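Local coordinates for RND efflux system, outer membrane lipoprotein, NodT family (Burkholderia mallei, PDB 6U94) that probably forms the outer membrane channel of an RND-type efflux system, through which substrates leave the cell, at residues L64-R70 / V245-G249; Q57-L61 / P252-S256; L402-K406 / A426-L430; L266-F270 / R448-Y452. All coordinates share one frame; numbering follows the deposited sequence.

Interaction 1: residues L64-R70 / V245-G249; sequences LALANNR and VLIGG
Arg70 reaches back across the end of helix 56-67 to bind carbonyl groups at the end of helix 211-247. Its NH2 donates to Leu246 O at 2.6 Å in an almost straight bond (177°), with the oxygen in the guanidinium plane though the donor stands well off the carbonyl plane. NH1 gives a longer bond of 3.3 Å to Val245 O, this time lying in the carbonyl plane. NH2 also donates to Ala65 O, 3.2 Å away, so one nitrogen ties the last turns of both helices together. NH1 has a second partner in Asp78, a salt bridge from helix 72-86. Val245 O in turn takes a weak bond from Gly248 N besides that of Arg70. These in-plane partners fix the rotation of the guanidinium group, which a bend at chi3 (144°) helps to bring into line. Asn68 lies against one guanidinium face, its CG offset toward the rim, and its OD1 weakly accepts Arg70 N. Beside this polar cluster the backbones meet closely: Ala65 CA is 3.9 Å from Ile247 CA, Ala65 CB rests on Leu246 O at 3.4 Å, and Ile247 CG2 packs against Ala65 CB at 4.2 Å. Val170 of helix 156-203 touches both Ala65 and Leu246. Carbonyls of a last helical turn largely lose the amide partners found further back; apart from the weak bond to Val245 O, an arginine supplies donors here, just before Gly248 leaves the helix with positive phi, a common way for a helix to end at its C-terminus.

Interaction 2: residues Q57-L61 / P252-S256; sequences QLQQL and PAGVS
This is a van der Waals contact of mixed amide and apolar groups, in which helix 56-67 meets the short, weakly bonded helix 253-256 and the proline just ahead of it. Gln57 makes the largest contribution on its side. Its CG stands anti to the backbone N (chi1 -177°) and the chain then folds at chi2 (58°), which brings the amide up against the turn. OE1 comes to 3.2 Å from Gly254 CA, a close approach to a residue without a side chain, while NE2 sits 3.8 Å from both Pro252 CG and Val255 CG2. Gln60, extended beyond CG, runs alongside the proline ring with its direction reversed, its NE2 3.8 Å from Pro252 CB. Leu61 supplies the apolar part: its CD2 touches Pro252 CD and Val255 CG2, each at 3.9 Å, meeting the valine at about a right angle. Leu61 and Val255 also lean on helix 156-203, against Tyr174 and Leu177 respectively, and Arg181 of that helix binds Val255 O. With no hydrogen bond linking the two segments, the glutamine amide atoms lie against carbon atoms of the turn and take no bond across the contact, and the fit depends on shape and apolar contact more than on polar pairing.

Interaction 3: residues L402-K406 / A426-L430; sequences LAETK and AQRQL
Leu402 and Leu430 pack against each other at one end of this contact, with Leu430 CD1 4.0 Å from Leu402 CB. The same methyl reaches the backbone N of Ala403. Leu430 CG lies anti to its own N (chi1 175°), sending the two methyls across to the other helix; CD2 meets Lys406 CD at 4.1 Å, the side chains crossing at about a right angle. Leu402 also reaches Gln429, its CD2 3.4 Å from Gln429 OE1 and its CD1 against the backbone O. One turn along, Ala426 CB fits against Lys406 CA at 3.8 Å and Thr405 CG2 at 4.2 Å, a small residue that allows a near approach. Only aliphatic atoms of Lys406 serve the contact, since its NZ turns off to a salt bridge with Asp410. In the second shell, Thr405 OG1 is bonded to Asp401 O in its own helix, and Gln429 NE2 weakly to Asp425. The helices run nearly antiparallel, 159° between their directions and 8.9 Å apart at the axes, as the two arms of the hairpin formed by helices 362-415 and 421-454. Gln427 faces beyond this pair and touches Thr190 and Gln194, so helix 156-203 borders the hairpin on that flank.

Interaction 4: residues L266-F270 / R448-Y452; sequences LLAEF and RVTLY
Phe270 pushes its ring against the turn of helix 421-454 that runs from Arg448 to Tyr452, and this is the tight half of the contact. Leu451 CD2 lies over one face as a CH-pi contact, 3.8 Å from the ring centroid and 21° off the normal. At the ring edge, near its plane, Arg448 O comes to 3.2 Å from Phe270 CZ; this oxygen is already bonded to Tyr452 N within the helix. Arg448 CB adds a contact of 3.9 Å to Phe270 CE2, and Leu267 CD1 packs on Val449 CG2 at 4.0 Å. Leu451 goes on to touch Val378 and Leu382 of helix 362-415, so the ring belongs to a buried apolar layer.

The other half, round the partly exposed Arg448, Ala268 and Glu269, is looser. A bend at chi3 (68°) lays the guanidinium between Leu267 CB over one face and Glu269 OE2 over the opposite one. That carboxylate oxygen, 4.1 Å from Arg448 NH2, stands above the plane, so any attraction is probably electrostatic only, since no N-H points at it. Glu269 is instead paired with Arg385, whose guanidinium also lies near that of Arg448; the carboxylate would be expected to ease this proximity. Arg448 NE is buried with no partner in the model. The glutamate OE1 additionally accepts Phe270 N at 2.8 Å. Phe52 meets the rings of both Phe270 and Tyr452, forming a small aromatic cluster where an extended linker, hydrogen-bonded through its backbone to Phe52, Ala54 and Asp55, crosses the side of a long helix.

In the fold
Interactions 1 and 2 share helix 56-67 and touch through Ile247 and Leu61, interaction 1 being nested inside the chain loop that interaction 2 closes. Interaction 1 is polar, an arginine serving the carbonyls of a helix end; its neighbour has no such bonds. Interaction 4 is the buried one, its centre about 9 Å from the centre of the chain, and meets interaction 2 through Leu58 and Leu267. Interaction 3 uses the same helix 421-454 but lies far along it, with nearest atoms about 22 Å from interaction 4 and several exposed residues. There, regular helix-helix packing replaces the aromatic and charged mixture found where the linker meets the helix.

Interaction 1: residues L64-R70 / V245-G249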
loop_
_atom_site.group_PDB
_atom_site.type_symbol
_atom_site.label_atom_id
_atom_site.label_comp_id
_atom_site.label_asym_id
_atom_site.label_seq_id
_atom_site.Cartn_x
_atom_site.Cartn_y
_atom_site.Cartn_z
ATOM N N LEU A 64 7.471 -2.633 18.854
ATOM C CA LEU A 64 7.937 -3.970 19.208
ATOM C C LEU A 64 8.735 -4.591 18.070
ATOM O O LEU A 64 9.722 -5.298 18.310
ATOM C CB LEU A 64 6.754 -4.860 19.586
ATOM C CG LEU A 64 5.878 -4.403 20.756
ATOM C CD1 LEU A 64 4.913 -5.508 21.175
ATOM C CD2 LEU A 64 6.728 -3.941 21.933
ATOM N N ALA A 65 8.326 -4.339 16.826
ATOM C CA ALA A 65 9.078 -4.852 15.687
ATOM C C ALA A 65 10.467 -4.230 15.621
ATOM O O ALA A 65 11.446 -4.914 15.297
ATOM C CB ALA A 65 8.309 -4.593 14.391
ATOM N N LEU A 66 10.574 -2.937 15.931
ATOM C CA LEU A 66 11.879 -2.286 15.937
ATOM C C LEU A 66 12.715 -2.724 17.136
ATOM O O LEU A 66 13.926 -2.939 17.008
ATOM C CB LEU A 66 11.709 -0.768 15.927
ATOM C CG LEU A 66 11.283 -0.145 14.602
ATOM C CD1 LEU A 66 11.165 1.366 14.730
ATOM C CD2 LEU A 66 12.264 -0.519 13.503
ATOM N N ALA A 67 12.088 -2.868 18.306
ATOM C CA ALA A 67 12.813 -3.227 19.520
ATOM C C ALA A 67 13.251 -4.684 19.547
ATOM O O ALA A 67 13.945 -5.082 20.489
ATOM C CB ALA A 67 11.962 -2.926 20.755
ATOM N N ASN A 68 12.865 -5.484 18.555
ATOM C CA ASN A 68 13.285 -6.879 18.521
ATOM C C ASN A 68 14.801 -6.971 18.394
ATOM O O ASN A 68 15.430 -6.195 17.670
ATOM C CB ASN A 68 12.601 -7.605 17.362
ATOM C CG ASN A 68 12.601 -9.109 17.538
ATOM O OD1 ASN A 68 13.275 -9.832 16.804
ATOM N ND2 ASN A 68 11.850 -9.589 18.521
ATOM N N ASN A 69 15.388 -7.925 19.112
ATOM C CA ASN A 69 16.839 -8.046 19.175
ATOM C C ASN A 69 17.434 -8.806 17.997
ATOM O O ASN A 69 18.649 -9.033 17.983
ATOM C CB ASN A 69 17.252 -8.721 20.486
ATOM C CG ASN A 69 17.015 -7.838 21.694
ATOM O OD1 ASN A 69 16.930 -6.616 21.577
ATOM N ND2 ASN A 69 16.916 -8.453 22.865
ATOM N N ARG A 70 16.625 -9.203 17.020
ATOM C CA ARG A 70 17.156 -9.870 15.842
ATOM C C ARG A 70 18.078 -8.928 15.069
ATOM O O ARG A 70 17.988 -7.702 15.171
ATOM C CB ARG A 70 16.022 -10.342 14.935
ATOM C CG ARG A 70 15.321 -9.203 14.218
ATOM C CD ARG A 70 13.963 -9.614 13.677
ATOM N NE ARG A 70 13.007 -8.517 13.786
ATOM C CZ ARG A 70 11.715 -8.617 13.494
ATOM N NH1 ARG A 70 11.215 -9.770 13.068
ATOM N NH2 ARG A 70 10.921 -7.564 13.630
ATOM N N VAL A 245 5.177 -12.728 12.951
ATOM C CA VAL A 245 6.524 -12.804 12.395
ATOM C C VAL A 245 7.161 -11.422 12.348
ATOM O O VAL A 245 8.348 -11.256 12.661
ATOM C CB VAL A 245 6.490 -13.456 10.999
ATOM C CG1 VAL A 245 7.868 -13.404 10.349
ATOM C CG2 VAL A 245 5.994 -14.888 11.091
ATOM N N LEU A 246 6.381 -10.407 11.968
ATOM C CA LEU A 246 6.941 -9.073 11.771
ATOM C C LEU A 246 7.383 -8.447 13.087
ATOM O O LEU A 246 8.389 -7.729 13.127
ATOM C CB LEU A 246 5.925 -8.176 11.067
ATOM C CG LEU A 246 5.782 -8.405 9.564
ATOM C CD1 LEU A 246 4.667 -7.542 8.997
ATOM C CD2 LEU A 246 7.100 -8.121 8.860
ATOM N N ILE A 247 6.645 -8.693 14.172
ATOM C CA ILE A 247 7.034 -8.149 15.469
ATOM C C ILE A 247 7.960 -9.079 16.240
ATOM O O ILE A 247 8.482 -8.682 17.293
ATOM C CB ILE A 247 5.802 -7.822 16.336
ATOM C CG1 ILE A 247 5.008 -9.091 16.641
ATOM C CG2 ILE A 247 4.924 -6.785 15.644
ATOM C CD1 ILE A 247 3.947 -8.900 17.701
ATOM N N GLY A 248 8.187 -10.296 15.753
ATOM C CA GLY A 248 9.117 -11.208 16.384
ATOM C C GLY A 248 8.615 -11.888 17.636
ATOM O O GLY A 248 9.425 -12.460 18.375
ATOM N N GLY A 249 7.313 -11.851 17.901
ATOM C CA GLY A 249 6.765 -12.471 19.083
ATOM C C GLY A 249 5.253 -12.536 19.061
ATOM O O GLY A 249 4.604 -12.146 18.085
#

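Interaction 2: residues Q57-L61 / P252-S256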
loop_
_atom_site.group_PDB
_atom_site.type_symbol
_atom_site.label_atom_id
_atom_site.label_comp_id
_atom_site.label_asym_id
_atom_site.label_seq_id
_atom_site.Cartn_x
_atom_site.Cartn_y
_atom_site.Cartn_z
ATOM N N GLN A 57 -2.554 1.479 18.914
ATOM C CA GLN A 57 -2.242 0.057 18.815
ATOM C C GLN A 57 -1.232 -0.207 17.704
ATOM O O GLN A 57 -0.295 -0.995 17.879
ATOM C CB GLN A 57 -3.519 -0.749 18.580
ATOM C CG GLN A 57 -3.294 -2.248 18.530
ATOM C CD GLN A 57 -2.652 -2.779 19.799
ATOM O OE1 GLN A 57 -3.260 -2.764 20.870
ATOM N NE2 GLN A 57 -1.412 -3.247 19.686
ATOM N N LEU A 58 -1.407 0.450 16.553
ATOM C CA LEU A 58 -0.447 0.306 15.464
ATOM C C LEU A 58 0.934 0.800 15.881
ATOM O O LEU A 58 1.951 0.183 15.543
ATOM C CB LEU A 58 -0.942 1.058 14.229
ATOM C CG LEU A 58 0.023 1.100 13.041
ATOM C CD1 LEU A 58 0.371 -0.305 12.579
ATOM C CD2 LEU A 58 -0.564 1.905 11.901
ATOM N N GLN A 59 0.987 1.908 16.626
ATOM C CA GLN A 59 2.268 2.409 17.113
ATOM C C GLN A 59 2.948 1.393 18.020
ATOM O O GLN A 59 4.179 1.268 18.012
ATOM C CB GLN A 59 2.071 3.733 17.854
ATOM C CG GLN A 59 1.820 4.930 16.958
ATOM C CD GLN A 59 1.950 6.246 17.705
ATOM O OE1 GLN A 59 1.990 6.271 18.936
ATOM N NE2 GLN A 59 2.026 7.345 16.963
ATOM N N GLN A 60 2.164 0.660 18.812
ATOM C CA GLN A 60 2.742 -0.335 19.709
ATOM C C GLN A 60 3.375 -1.481 18.930
ATOM O O GLN A 60 4.463 -1.952 19.283
ATOM C CB GLN A 60 1.671 -0.861 20.664
ATOM C CG GLN A 60 2.155 -1.948 21.608
ATOM C CD GLN A 60 1.075 -2.412 22.566
ATOM O OE1 GLN A 60 -0.065 -1.949 22.508
ATOM N NE2 GLN A 60 1.430 -3.331 23.458
ATOM N N LEU A 61 2.715 -1.935 17.863
ATOM C CA LEU A 61 3.238 -3.053 17.084
ATOM C C LEU A 61 4.551 -2.688 16.402
ATOM O O LEU A 61 5.491 -3.492 16.380
ATOM C CB LEU A 61 2.200 -3.495 16.053
ATOM C CG LEU A 61 0.917 -4.075 16.645
ATOM C CD1 LEU A 61 -0.231 -3.938 15.662
ATOM C CD2 LEU A 61 1.125 -5.531 17.037
ATOM N N PRO A 252 0.113 -8.704 21.140
ATOM C CA PRO A 252 -0.449 -8.185 22.391
ATOM C C PRO A 252 -1.964 -8.311 22.419
ATOM O O PRO A 252 -2.635 -8.360 21.386
ATOM C CB PRO A 252 -0.010 -6.715 22.400
ATOM C CG PRO A 252 0.254 -6.386 20.966
ATOM C CD PRO A 252 0.774 -7.652 20.348
ATOM N N ALA A 253 -2.502 -8.357 23.643
ATOM C CA ALA A 253 -3.938 -8.536 23.829
ATOM C C ALA A 253 -4.747 -7.372 23.271
ATOM O O ALA A 253 -5.951 -7.525 23.044
ATOM C CB ALA A 253 -4.254 -8.726 25.314
ATOM N N GLY A 254 -4.118 -6.217 23.042
ATOM C CA GLY A 254 -4.837 -5.101 22.456
ATOM C C GLY A 254 -5.296 -5.372 21.035
ATOM O O GLY A 254 -6.345 -4.878 20.612
ATOM N N VAL A 255 -4.523 -6.159 20.283
ATOM C CA VAL A 255 -4.906 -6.504 18.915
ATOM C C VAL A 255 -6.224 -7.268 18.906
ATOM O O VAL A 255 -7.060 -7.086 18.011
ATOM C CB VAL A 255 -3.779 -7.306 18.236
ATOM C CG1 VAL A 255 -4.253 -7.890 16.911
ATOM C CG2 VAL A 255 -2.555 -6.430 18.027
ATOM N N SER A 256 -6.438 -8.121 19.910
ATOM C CA SER A 256 -7.638 -8.948 19.938
ATOM C C SER A 256 -8.899 -8.103 20.087
ATOM O O SER A 256 -9.948 -8.438 19.523
ATOM C CB SER A 256 -7.537 -9.974 21.067
ATOM O OG SER A 256 -6.994 -9.390 22.240
#

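Interaction 3: residues L402-K406 / A426-L430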
loop_
_atom_site.group_PDB
_atom_site.type_symbol
_atom_site.label_atom_id
_atom_site.label_comp_id
_atom_site.label_asym_id
_atom_site.label_seq_id
_atom_site.Cartn_x
_atom_site.Cartn_y
_atom_site.Cartn_z
ATOM N N LEU A 402 -27.804 0.026 -5.370
ATOM C CA LEU A 402 -28.152 -1.384 -5.221
ATOM C C LEU A 402 -28.966 -1.620 -3.956
ATOM O O LEU A 402 -29.872 -2.460 -3.943
ATOM C CB LEU A 402 -26.888 -2.242 -5.213
ATOM C CG LEU A 402 -26.054 -2.236 -6.496
ATOM C CD1 LEU A 402 -24.697 -2.870 -6.253
ATOM C CD2 LEU A 402 -26.786 -2.952 -7.617
ATOM N N ALA A 403 -28.653 -0.892 -2.880
ATOM C CA ALA A 403 -29.437 -1.007 -1.654
ATOM C C ALA A 403 -30.891 -0.620 -1.894
ATOM O O ALA A 403 -31.813 -1.296 -1.423
ATOM C CB ALA A 403 -28.824 -0.140 -0.556
ATOM N N GLU A 404 -31.114 0.475 -2.627
ATOM C CA GLU A 404 -32.477 0.903 -2.922
ATOM C C GLU A 404 -33.154 -0.047 -3.901
ATOM O O GLU A 404 -34.351 -0.332 -3.768
ATOM C CB GLU A 404 -32.469 2.331 -3.471
ATOM C CG GLU A 404 -33.812 2.821 -3.997
ATOM C CD GLU A 404 -34.826 3.098 -2.895
ATOM O OE1 GLU A 404 -34.497 2.927 -1.702
ATOM O OE2 GLU A 404 -35.960 3.497 -3.228
ATOM N N THR A 405 -32.409 -0.548 -4.889
ATOM C CA THR A 405 -32.975 -1.516 -5.824
ATOM C C THR A 405 -33.465 -2.760 -5.093
ATOM O O THR A 405 -34.582 -3.234 -5.332
ATOM C CB THR A 405 -31.947 -1.892 -6.887
ATOM O OG1 THR A 405 -31.568 -0.719 -7.613
ATOM C CG2 THR A 405 -32.532 -2.912 -7.854
ATOM N N LYS A 406 -32.642 -3.295 -4.187
ATOM C CA LYS A 406 -33.062 -4.446 -3.398
ATOM C C LYS A 406 -34.279 -4.121 -2.538
ATOM O O LYS A 406 -35.110 -5.000 -2.284
ATOM C CB LYS A 406 -31.906 -4.940 -2.526
ATOM C CG LYS A 406 -32.250 -6.162 -1.688
ATOM C CD LYS A 406 -31.176 -6.467 -0.662
ATOM C CE LYS A 406 -31.727 -7.337 0.456
ATOM N NZ LYS A 406 -32.790 -6.633 1.230
ATOM N N ALA A 426 -30.390 -8.533 -7.087
ATOM C CA ALA A 426 -29.958 -7.292 -6.453
ATOM C C ALA A 426 -29.101 -7.563 -5.221
ATOM O O ALA A 426 -28.087 -6.890 -5.005
ATOM C CB ALA A 426 -31.170 -6.437 -6.088
ATOM N N GLN A 427 -29.498 -8.540 -4.400
ATOM C CA GLN A 427 -28.721 -8.869 -3.210
ATOM C C GLN A 427 -27.333 -9.374 -3.582
ATOM O O GLN A 427 -26.339 -9.009 -2.943
ATOM C CB GLN A 427 -29.465 -9.910 -2.371
ATOM C CG GLN A 427 -28.764 -10.310 -1.075
ATOM C CD GLN A 427 -27.715 -11.392 -1.272
ATOM O OE1 GLN A 427 -27.740 -12.126 -2.262
ATOM N NE2 GLN A 427 -26.781 -11.488 -0.334
ATOM N N ARG A 428 -27.249 -10.222 -4.609
ATOM C CA ARG A 428 -25.963 -10.770 -5.024
ATOM C C ARG A 428 -25.033 -9.675 -5.535
ATOM O O ARG A 428 -23.820 -9.716 -5.292
ATOM C CB ARG A 428 -26.189 -11.846 -6.087
ATOM C CG ARG A 428 -25.245 -11.787 -7.272
ATOM C CD ARG A 428 -25.670 -12.747 -8.372
ATOM N NE ARG A 428 -26.481 -12.097 -9.397
ATOM C CZ ARG A 428 -26.861 -12.685 -10.527
ATOM N NH1 ARG A 428 -26.505 -13.937 -10.776
ATOM N NH2 ARG A 428 -27.595 -12.023 -11.410
ATOM N N GLN A 429 -25.584 -8.680 -6.237
ATOM C CA GLN A 429 -24.767 -7.553 -6.671
ATOM C C GLN A 429 -24.409 -6.644 -5.505
ATOM O O GLN A 429 -23.313 -6.071 -5.479
ATOM C CB GLN A 429 -25.493 -6.753 -7.753
ATOM C CG GLN A 429 -25.610 -7.463 -9.085
ATOM C CD GLN A 429 -26.200 -6.571 -10.159
ATOM O OE1 GLN A 429 -26.223 -5.348 -10.020
ATOM N NE2 GLN A 429 -26.686 -7.179 -11.235
ATOM N N LEU A 430 -25.315 -6.496 -4.536
ATOM C CA LEU A 430 -25.038 -5.641 -3.386
ATOM C C LEU A 430 -23.910 -6.214 -2.535
ATOM O O LEU A 430 -22.974 -5.497 -2.163
ATOM C CB LEU A 430 -26.308 -5.462 -2.553
ATOM C CG LEU A 430 -26.173 -4.695 -1.235
ATOM C CD1 LEU A 430 -25.736 -3.262 -1.483
ATOM C CD2 LEU A 430 -27.481 -4.733 -0.460
#

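Interaction 4: residues L266-F270 / R448-Y452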
loop_
_atom_site.group_PDB
_atom_site.type_symbol
_atom_site.label_atom_id
_atom_site.label_comp_id
_atom_site.label_asym_id
_atom_site.label_seq_id
_atom_site.Cartn_x
_atom_site.Cartn_y
_atom_site.Cartn_z
ATOM N N LEU A 266 -6.518 5.708 11.226
ATOM C CA LEU A 266 -5.301 5.113 11.765
ATOM C C LEU A 266 -4.031 5.722 11.194
ATOM O O LEU A 266 -3.025 5.788 11.901
ATOM C CB LEU A 266 -5.284 3.600 11.512
ATOM C CG LEU A 266 -6.336 2.770 12.253
ATOM C CD1 LEU A 266 -7.595 2.601 11.416
ATOM C CD2 LEU A 266 -5.763 1.423 12.654
ATOM N N LEU A 267 -4.056 6.162 9.941
ATOM C CA LEU A 267 -2.948 6.878 9.331
ATOM C C LEU A 267 -3.231 8.373 9.341
ATOM O O LEU A 267 -4.378 8.807 9.220
ATOM C CB LEU A 267 -2.711 6.410 7.893
ATOM C CG LEU A 267 -2.493 4.916 7.659
ATOM C CD1 LEU A 267 -2.107 4.658 6.210
ATOM C CD2 LEU A 267 -1.432 4.381 8.607
ATOM N N ALA A 268 -2.171 9.159 9.495
ATOM C CA ALA A 268 -2.287 10.599 9.358
ATOM C C ALA A 268 -2.151 10.991 7.893
ATOM O O ALA A 268 -1.436 10.347 7.119
ATOM C CB ALA A 268 -1.225 11.311 10.199
ATOM N N GLU A 269 -2.860 12.048 7.513
ATOM C CA GLU A 269 -2.789 12.534 6.145
ATOM C C GLU A 269 -1.457 13.232 5.895
ATOM O O GLU A 269 -0.875 13.851 6.789
ATOM C CB GLU A 269 -3.950 13.486 5.856
ATOM C CG GLU A 269 -4.076 13.895 4.397
ATOM C CD GLU A 269 -4.121 12.702 3.463
ATOM O OE1 GLU A 269 -3.055 12.315 2.932
ATOM O OE2 GLU A 269 -5.222 12.144 3.270
ATOM N N PHE A 270 -0.972 13.114 4.667
ATOM C CA PHE A 270 0.276 13.760 4.300
ATOM C C PHE A 270 0.105 15.276 4.337
ATOM O O PHE A 270 -0.883 15.797 3.799
ATOM C CB PHE A 270 0.722 13.310 2.912
ATOM C CG PHE A 270 1.103 11.861 2.846
ATOM C CD1 PHE A 270 2.340 11.432 3.315
ATOM C CD2 PHE A 270 0.230 10.929 2.319
ATOM C CE1 PHE A 270 2.692 10.093 3.257
ATOM C CE2 PHE A 270 0.574 9.593 2.255
ATOM C CZ PHE A 270 1.808 9.172 2.724
ATOM N N ARG A 448 -0.883 4.745 0.767
ATOM C CA ARG A 448 -0.315 5.772 1.635
ATOM C C ARG A 448 0.904 5.235 2.374
ATOM O O ARG A 448 1.882 5.963 2.590
ATOM C CB ARG A 448 -1.370 6.270 2.622
ATOM C CG ARG A 448 -2.561 6.944 1.947
ATOM C CD ARG A 448 -3.794 6.951 2.832
ATOM N NE ARG A 448 -3.644 7.819 3.996
ATOM C CZ ARG A 448 -4.664 8.247 4.734
ATOM N NH1 ARG A 448 -5.904 7.890 4.423
ATOM N NH2 ARG A 448 -4.449 9.036 5.778
ATOM N N VAL A 449 0.859 3.961 2.770
ATOM C CA VAL A 449 2.016 3.315 3.378
ATOM C C VAL A 449 3.175 3.270 2.392
ATOM O O VAL A 449 4.328 3.540 2.752
ATOM C CB VAL A 449 1.633 1.909 3.874
ATOM C CG1 VAL A 449 2.883 1.092 4.190
ATOM C CG2 VAL A 449 0.733 2.012 5.095
ATOM N N THR A 450 2.887 2.945 1.129
ATOM C CA THR A 450 3.940 2.892 0.121
ATOM C C THR A 450 4.517 4.276 -0.153
ATOM O O THR A 450 5.726 4.420 -0.370
ATOM C CB THR A 450 3.405 2.272 -1.167
ATOM O OG1 THR A 450 2.758 1.032 -0.861
ATOM C CG2 THR A 450 4.542 2.013 -2.143
ATOM N N LEU A 451 3.671 5.309 -0.142
ATOM C CA LEU A 451 4.174 6.666 -0.309
ATOM C C LEU A 451 5.036 7.096 0.873
ATOM O O LEU A 451 5.993 7.861 0.697
ATOM C CB LEU A 451 3.013 7.637 -0.507
ATOM C CG LEU A 451 3.385 9.106 -0.728
ATOM C CD1 LEU A 451 4.306 9.266 -1.934
ATOM C CD2 LEU A 451 2.131 9.952 -0.882
ATOM N N TYR A 452 4.718 6.620 2.081
ATOM C CA TYR A 452 5.593 6.868 3.222
ATOM C C TYR A 452 7.005 6.354 2.960
ATOM O O TYR A 452 7.982 6.964 3.411
ATOM C CB TYR A 452 5.020 6.214 4.482
ATOM C CG TYR A 452 6.040 6.052 5.591
ATOM C CD1 TYR A 452 6.759 4.871 5.737
ATOM C CD2 TYR A 452 6.287 7.082 6.490
ATOM C CE1 TYR A 452 7.700 4.723 6.746
ATOM C CE2 TYR A 452 7.220 6.943 7.500
ATOM C CZ TYR A 452 7.925 5.761 7.625
ATOM O OH TYR A 452 8.854 5.613 8.630
#